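Long-range contact in bacilliredoxin BrxA (Bacillus subtilis, PDB 3FHK), which removes bacillithiol from S-bacillithiolated proteins as a dithiol bacilliredoxin and has protein disulfide isomerase activity through a CXC motif: residues M19-F28 with R64-L72. The protein carries 2 engineered substitutions. Residues are numbered along the deposited sequence; the frame is centred on the assembly and turned at random.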
ATOM      1  N   MET A  19     -18.096  -3.862  10.855  1.00 44.67           N
ATOM      2  CA  MET A  19     -17.875  -3.490  12.250  1.00 42.65           C
ATOM      3  C   MET A  19     -18.979  -2.557  12.737  1.00 43.78           C
ATOM      4  O   MET A  19     -19.289  -2.531  13.928  1.00 42.86           O
ATOM      5  CB  MET A  19     -16.485  -2.875  12.460  1.00 44.85           C
ATOM      6  CG  MET A  19     -15.342  -3.838  12.139  1.00 48.69           C
ATOM      7  SD  MET A  19     -13.668  -3.179  12.416  1.00 31.42           S
ATOM      8  CE  MET A  19     -12.751  -4.204  11.264  1.00 37.82           C
ATOM      9  N   ARG A  20     -19.577  -1.803  11.816  1.00 43.45           N
ATOM     10  CA  ARG A  20     -20.742  -0.974  12.138  1.00 44.51           C
ATOM     11  C   ARG A  20     -22.017  -1.804  12.160  1.00 52.13           C
ATOM     12  O   ARG A  20     -22.760  -1.799  13.142  1.00 55.20           O
ATOM     13  CB  ARG A  20     -20.909   0.151  11.119  1.00 39.66           C
ATOM     14  CG  ARG A  20     -19.747   1.118  11.086  1.00 38.90           C
ATOM     15  CD  ARG A  20     -19.862   2.084   9.922  1.00 37.58           C
ATOM     16  NE  ARG A  20     -18.728   3.000   9.873  1.00 42.80           N
ATOM     17  CZ  ARG A  20     -18.735   4.233  10.378  1.00 39.41           C
ATOM     18  NH1 ARG A  20     -19.816   4.704  10.976  1.00 41.05           N
ATOM     19  NH2 ARG A  20     -17.659   5.001  10.282  1.00 41.74           N
ATOM     20  N   ARG A  21     -22.270  -2.509  11.066  1.00 49.92           N
ATOM     21  CA  ARG A  21     -23.486  -3.299  10.937  1.00 48.15           C
ATOM     22  C   ARG A  21     -23.668  -4.266  12.103  1.00 39.53           C
ATOM     23  O   ARG A  21     -24.796  -4.551  12.508  1.00 34.52           O
ATOM     24  CB  ARG A  21     -23.505  -4.050   9.611  1.00 45.91           C
ATOM     25  CG  ARG A  21     -23.925  -3.205   8.430  1.00 53.72           C
ATOM     26  CD  ARG A  21     -23.976  -4.077   7.185  1.00 69.13           C
ATOM     27  NE  ARG A  21     -24.326  -3.323   5.987  1.00 80.22           N
ATOM     28  CZ  ARG A  21     -23.865  -3.607   4.770  1.00 82.56           C
ATOM     29  NH1 ARG A  21     -23.021  -4.617   4.597  1.00 73.81           N
ATOM     30  NH2 ARG A  21     -24.233  -2.870   3.729  1.00 86.89           N
ATOM     31  N   GLU A  22     -22.563  -4.756  12.652  1.00 31.13           N
ATOM     32  CA  GLU A  22     -22.647  -5.619  13.821  1.00 31.03           C
ATOM     33  C   GLU A  22     -23.521  -4.993  14.915  1.00 39.70           C
ATOM     34  O   GLU A  22     -24.336  -5.685  15.524  1.00 42.01           O
ATOM     35  CB  GLU A  22     -21.259  -5.973  14.358  1.00 40.64           C
ATOM     36  CG  GLU A  22     -21.300  -6.801  15.635  1.00 56.86           C
ATOM     37  CD  GLU A  22     -20.007  -7.557  15.894  1.00 70.36           C
ATOM     38  OE1 GLU A  22     -19.066  -7.410  15.084  1.00 76.15           O
ATOM     39  OE2 GLU A  22     -19.936  -8.301  16.901  1.00 69.64           O
ATOM     40  N   LEU A  23     -23.363  -3.686  15.147  1.00 34.27           N
ATOM     41  CA  LEU A  23     -24.202  -2.966  16.105  1.00 30.56           C
ATOM     42  C   LEU A  23     -25.515  -2.470  15.503  1.00 31.59           C
ATOM     43  O   LEU A  23     -26.575  -2.610  16.121  1.00 38.94           O
ATOM     44  CB  LEU A  23     -23.443  -1.778  16.719  1.00 34.53           C
ATOM     45  CG  LEU A  23     -22.226  -2.143  17.573  1.00 36.14           C
ATOM     46  CD1 LEU A  23     -21.457  -0.901  18.002  1.00 34.04           C
ATOM     47  CD2 LEU A  23     -22.656  -2.967  18.788  1.00 30.24           C
ATOM     48  N   THR A  24     -25.447  -1.890  14.305  1.00 32.30           N
ATOM     49  CA  THR A  24     -26.610  -1.205  13.739  1.00 38.66           C
ATOM     50  C   THR A  24     -27.676  -2.199  13.319  1.00 52.02           C
ATOM     51  O   THR A  24     -28.873  -1.927  13.440  1.00 55.07           O
ATOM     52  CB  THR A  24     -26.242  -0.256  12.566  1.00 43.17           C
ATOM     53  OG1 THR A  24     -25.568  -0.979  11.532  1.00 47.13           O
ATOM     54  CG2 THR A  24     -25.316   0.863  13.063  1.00 42.87           C
ATOM     55  N   GLY A  25     -27.235  -3.361  12.847  1.00 49.78           N
ATOM     56  CA  GLY A  25     -28.151  -4.429  12.515  1.00 50.86           C
ATOM     57  C   GLY A  25     -28.799  -4.997  13.759  1.00 46.04           C
ATOM     58  O   GLY A  25     -29.706  -5.810  13.674  1.00 50.72           O
ATOM     59  N   ALA A  26     -28.315  -4.580  14.922  1.00 46.46           N
ATOM     60  CA  ALA A  26     -28.907  -5.014  16.179  1.00 45.03           C
ATOM     61  C   ALA A  26     -29.729  -3.889  16.823  1.00 46.26           C
ATOM     62  O   ALA A  26     -30.043  -3.934  18.010  1.00 48.18           O
ATOM     63  CB  ALA A  26     -27.832  -5.501  17.126  1.00 39.56           C
ATOM     64  N   GLY A  27     -30.085  -2.883  16.035  1.00 36.60           N
ATOM     65  CA  GLY A  27     -30.923  -1.814  16.538  1.00 36.97           C
ATOM     66  C   GLY A  27     -30.175  -0.654  17.193  1.00 38.29           C
ATOM     67  O   GLY A  27     -30.809   0.291  17.627  1.00 42.62           O
ATOM     68  N   PHE A  28     -28.842  -0.715  17.273  1.00 40.50           N
ATOM     69  CA  PHE A  28     -28.067   0.449  17.737  1.00 48.18           C
ATOM     70  C   PHE A  28     -27.995   1.501  16.641  1.00 52.66           C
ATOM     71  O   PHE A  28     -27.512   1.236  15.534  1.00 54.39           O
ATOM     72  CB  PHE A  28     -26.646   0.085  18.203  1.00 36.18           C
ATOM     73  CG  PHE A  28     -26.616  -0.735  19.454  1.00 37.90           C
ATOM     74  CD1 PHE A  28     -27.152  -2.021  19.471  1.00 36.77           C
ATOM     75  CD2 PHE A  28     -26.059  -0.227  20.618  1.00 39.60           C
ATOM     76  CE1 PHE A  28     -27.139  -2.790  20.628  1.00 36.69           C
ATOM     77  CE2 PHE A  28     -26.031  -0.989  21.782  1.00 42.53           C
ATOM     78  CZ  PHE A  28     -26.575  -2.272  21.789  1.00 43.25           C
ATOM     79  N   ARG A  64     -18.694  -5.401  21.447  1.00 28.18           N
ATOM     80  CA  ARG A  64     -19.864  -5.486  20.568  1.00 33.18           C
ATOM     81  C   ARG A  64     -20.757  -6.689  20.902  1.00 31.19           C
ATOM     82  O   ARG A  64     -21.966  -6.539  21.075  1.00 36.00           O
ATOM     83  CB  ARG A  64     -19.461  -5.477  19.085  1.00 36.62           C
ATOM     84  CG  ARG A  64     -18.904  -4.130  18.626  1.00 39.90           C
ATOM     85  CD  ARG A  64     -18.940  -3.970  17.105  1.00 40.27           C
ATOM     86  NE  ARG A  64     -18.064  -4.940  16.454  1.00 41.31           N
ATOM     87  CZ  ARG A  64     -16.784  -4.725  16.169  1.00 40.31           C
ATOM     88  NH1 ARG A  64     -16.231  -3.560  16.461  1.00 38.91           N
ATOM     89  NH2 ARG A  64     -16.058  -5.673  15.586  1.00 40.88           N
ATOM     90  N   PRO A  65     -20.155  -7.882  21.022  1.00 27.27           N
ATOM     91  CA  PRO A  65     -20.983  -9.062  21.307  1.00 38.17           C
ATOM     92  C   PRO A  65     -21.698  -8.923  22.655  1.00 39.79           C
ATOM     93  O   PRO A  65     -22.875  -9.283  22.774  1.00 36.32           O
ATOM     94  CB  PRO A  65     -19.969 -10.213  21.354  1.00 34.78           C
ATOM     95  CG  PRO A  65     -18.738  -9.699  20.649  1.00 27.57           C
ATOM     96  CD  PRO A  65     -18.738  -8.214  20.790  1.00 21.00           C
ATOM     97  N   ALA A  66     -20.994  -8.400  23.657  1.00 34.31           N
ATOM     98  CA  ALA A  66     -21.570  -8.269  25.000  1.00 36.21           C
ATOM     99  C   ALA A  66     -22.726  -7.286  25.013  1.00 34.29           C
ATOM    100  O   ALA A  66     -23.755  -7.538  25.630  1.00 41.03           O
ATOM    101  CB  ALA A  66     -20.514  -7.848  26.001  1.00 36.89           C
ATOM    102  N   ALA A  67     -22.547  -6.171  24.316  1.00 33.63           N
ATOM    103  CA  ALA A  67     -23.545  -5.115  24.279  1.00 32.83           C
ATOM    104  C   ALA A  67     -24.831  -5.593  23.616  1.00 30.08           C
ATOM    105  O   ALA A  67     -25.926  -5.343  24.119  1.00 38.09           O
ATOM    106  CB  ALA A  67     -22.997  -3.907  23.539  1.00 33.05           C
ATOM    107  N   THR A  68     -24.701  -6.256  22.474  1.00 32.15           N
ATOM    108  CA  THR A  68     -25.879  -6.664  21.714  1.00 43.80           C
ATOM    109  C   THR A  68     -26.616  -7.826  22.384  1.00 43.27           C
ATOM    110  O   THR A  68     -27.841  -7.906  22.324  1.00 42.52           O
ATOM    111  CB  THR A  68     -25.533  -7.002  20.236  1.00 31.54           C
ATOM    112  OG1 THR A  68     -24.662  -8.138  20.180  1.00 36.44           O
ATOM    113  CG2 THR A  68     -24.855  -5.805  19.571  1.00 33.05           C
ATOM    114  N   GLN A  69     -25.861  -8.708  23.035  1.00 36.82           N
ATOM    115  CA  GLN A  69     -26.447  -9.849  23.723  1.00 39.79           C
ATOM    116  C   GLN A  69     -27.109  -9.447  25.037  1.00 39.44           C
ATOM    117  O   GLN A  69     -28.193  -9.938  25.364  1.00 39.35           O
ATOM    118  CB  GLN A  69     -25.404 -10.955  23.936  1.00 42.32           C
ATOM    119  CG  GLN A  69     -25.031 -11.691  22.643  1.00 48.35           C
ATOM    120  CD  GLN A  69     -23.744 -12.499  22.749  1.00 55.34           C
ATOM    121  OE1 GLN A  69     -22.959 -12.558  21.801  1.00 53.14           O
ATOM    122  NE2 GLN A  69     -23.524 -13.125  23.899  1.00 59.43           N
ATOM    123  N   ALA A  70     -26.470  -8.554  25.788  1.00 28.57           N
ATOM    124  CA  ALA A  70     -27.046  -8.101  27.049  1.00 34.22           C
ATOM    125  C   ALA A  70     -28.400  -7.458  26.785  1.00 40.73           C
ATOM    126  O   ALA A  70     -29.374  -7.685  27.510  1.00 38.59           O
ATOM    127  CB  ALA A  70     -26.101  -7.107  27.758  1.00 27.40           C
ATOM    128  N   VAL A  71     -28.459  -6.681  25.710  1.00 38.62           N
ATOM    129  CA  VAL A  71     -29.663  -5.948  25.347  1.00 35.79           C
ATOM    130  C   VAL A  71     -30.807  -6.837  24.862  1.00 44.03           C
ATOM    131  O   VAL A  71     -31.989  -6.512  25.046  1.00 45.25           O
ATOM    132  CB  VAL A  71     -29.331  -4.875  24.296  1.00 36.45           C
ATOM    133  CG1 VAL A  71     -30.482  -4.655  23.357  1.00 39.86           C
ATOM    134  CG2 VAL A  71     -28.937  -3.564  25.001  1.00 28.07           C
ATOM    135  N   LEU A  72     -30.458  -7.959  24.242  1.00 45.77           N
ATOM    136  CA  LEU A  72     -31.457  -8.849  23.678  1.00 44.98           C
ATOM    137  C   LEU A  72     -31.915  -9.895  24.687  1.00 43.10           C
ATOM    138  O   LEU A  72     -33.037 -10.411  24.599  1.00 39.42           O
ATOM    139  CB  LEU A  72     -30.895  -9.536  22.439  1.00 52.54           C
ATOM    140  CG  LEU A  72     -30.796  -8.697  21.166  1.00 53.85           C
ATOM    141  CD1 LEU A  72     -30.023  -9.471  20.104  1.00 49.55           C
ATOM    142  CD2 LEU A  72     -32.190  -8.318  20.663  1.00 53.09           C
TER
HETATM  143  O   HOH W   1     -22.744  -8.352  18.675  1.00 61.79           O
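Arg64 reaches from helix 57-73 to the last turns of helix 2-24 and forms a salt bridge with Glu22 in this thioredoxin-superfamily fold, where segments 19-24 and 64-72 of the two helices run nearly parallel (15°) beside strand 47-53. Its NE donates to Glu22 OE1 over 3.0 Å at 161°, with the oxygen near the guanidinium plane but the donor well above the carboxylate plane; the two planes are steeply turned against each other. The bend at chi3 (-65°) brings the guanidinium obliquely across Met19, whose carbonyl O and CB lie over one face. Met19 O itself accepts from Asn53 ND2, while Asn53 OD1 takes a hydrogen bond from Arg64 NH1, so Asn53 serves both helices shortly before Cys56, one of the two active-site nucleophiles of the CXC motif. With an alanine at Arg64, Glu22 OE1 would probably lose its charged mate and Asn53 OD1 this donor. A water donates weakly to the other carboxylate oxygen, Glu22 OE2, and to Arg64 O, a weak link between the helices. Next to the salt bridge, Leu23 CG packs on Arg64 CD at 3.8 Å, and its CD2 meets Thr68 CG2 at 3.7 Å. A Schellman motif ends helix 2-24 with Gly27 as C-prime residue: Gly27 N donates to Thr24 O, and Leu23 O accepts Ala26 N and Phe28 N from opposite faces of its carbonyl plane. The chain then carries Phe28 back toward helix 57-73, where CZ approaches Val71 CG2 obliquely and CE1 lies 3.9 Å from Thr68 CG2, the methyl that Ala26 CB also touches, at 3.9 Å.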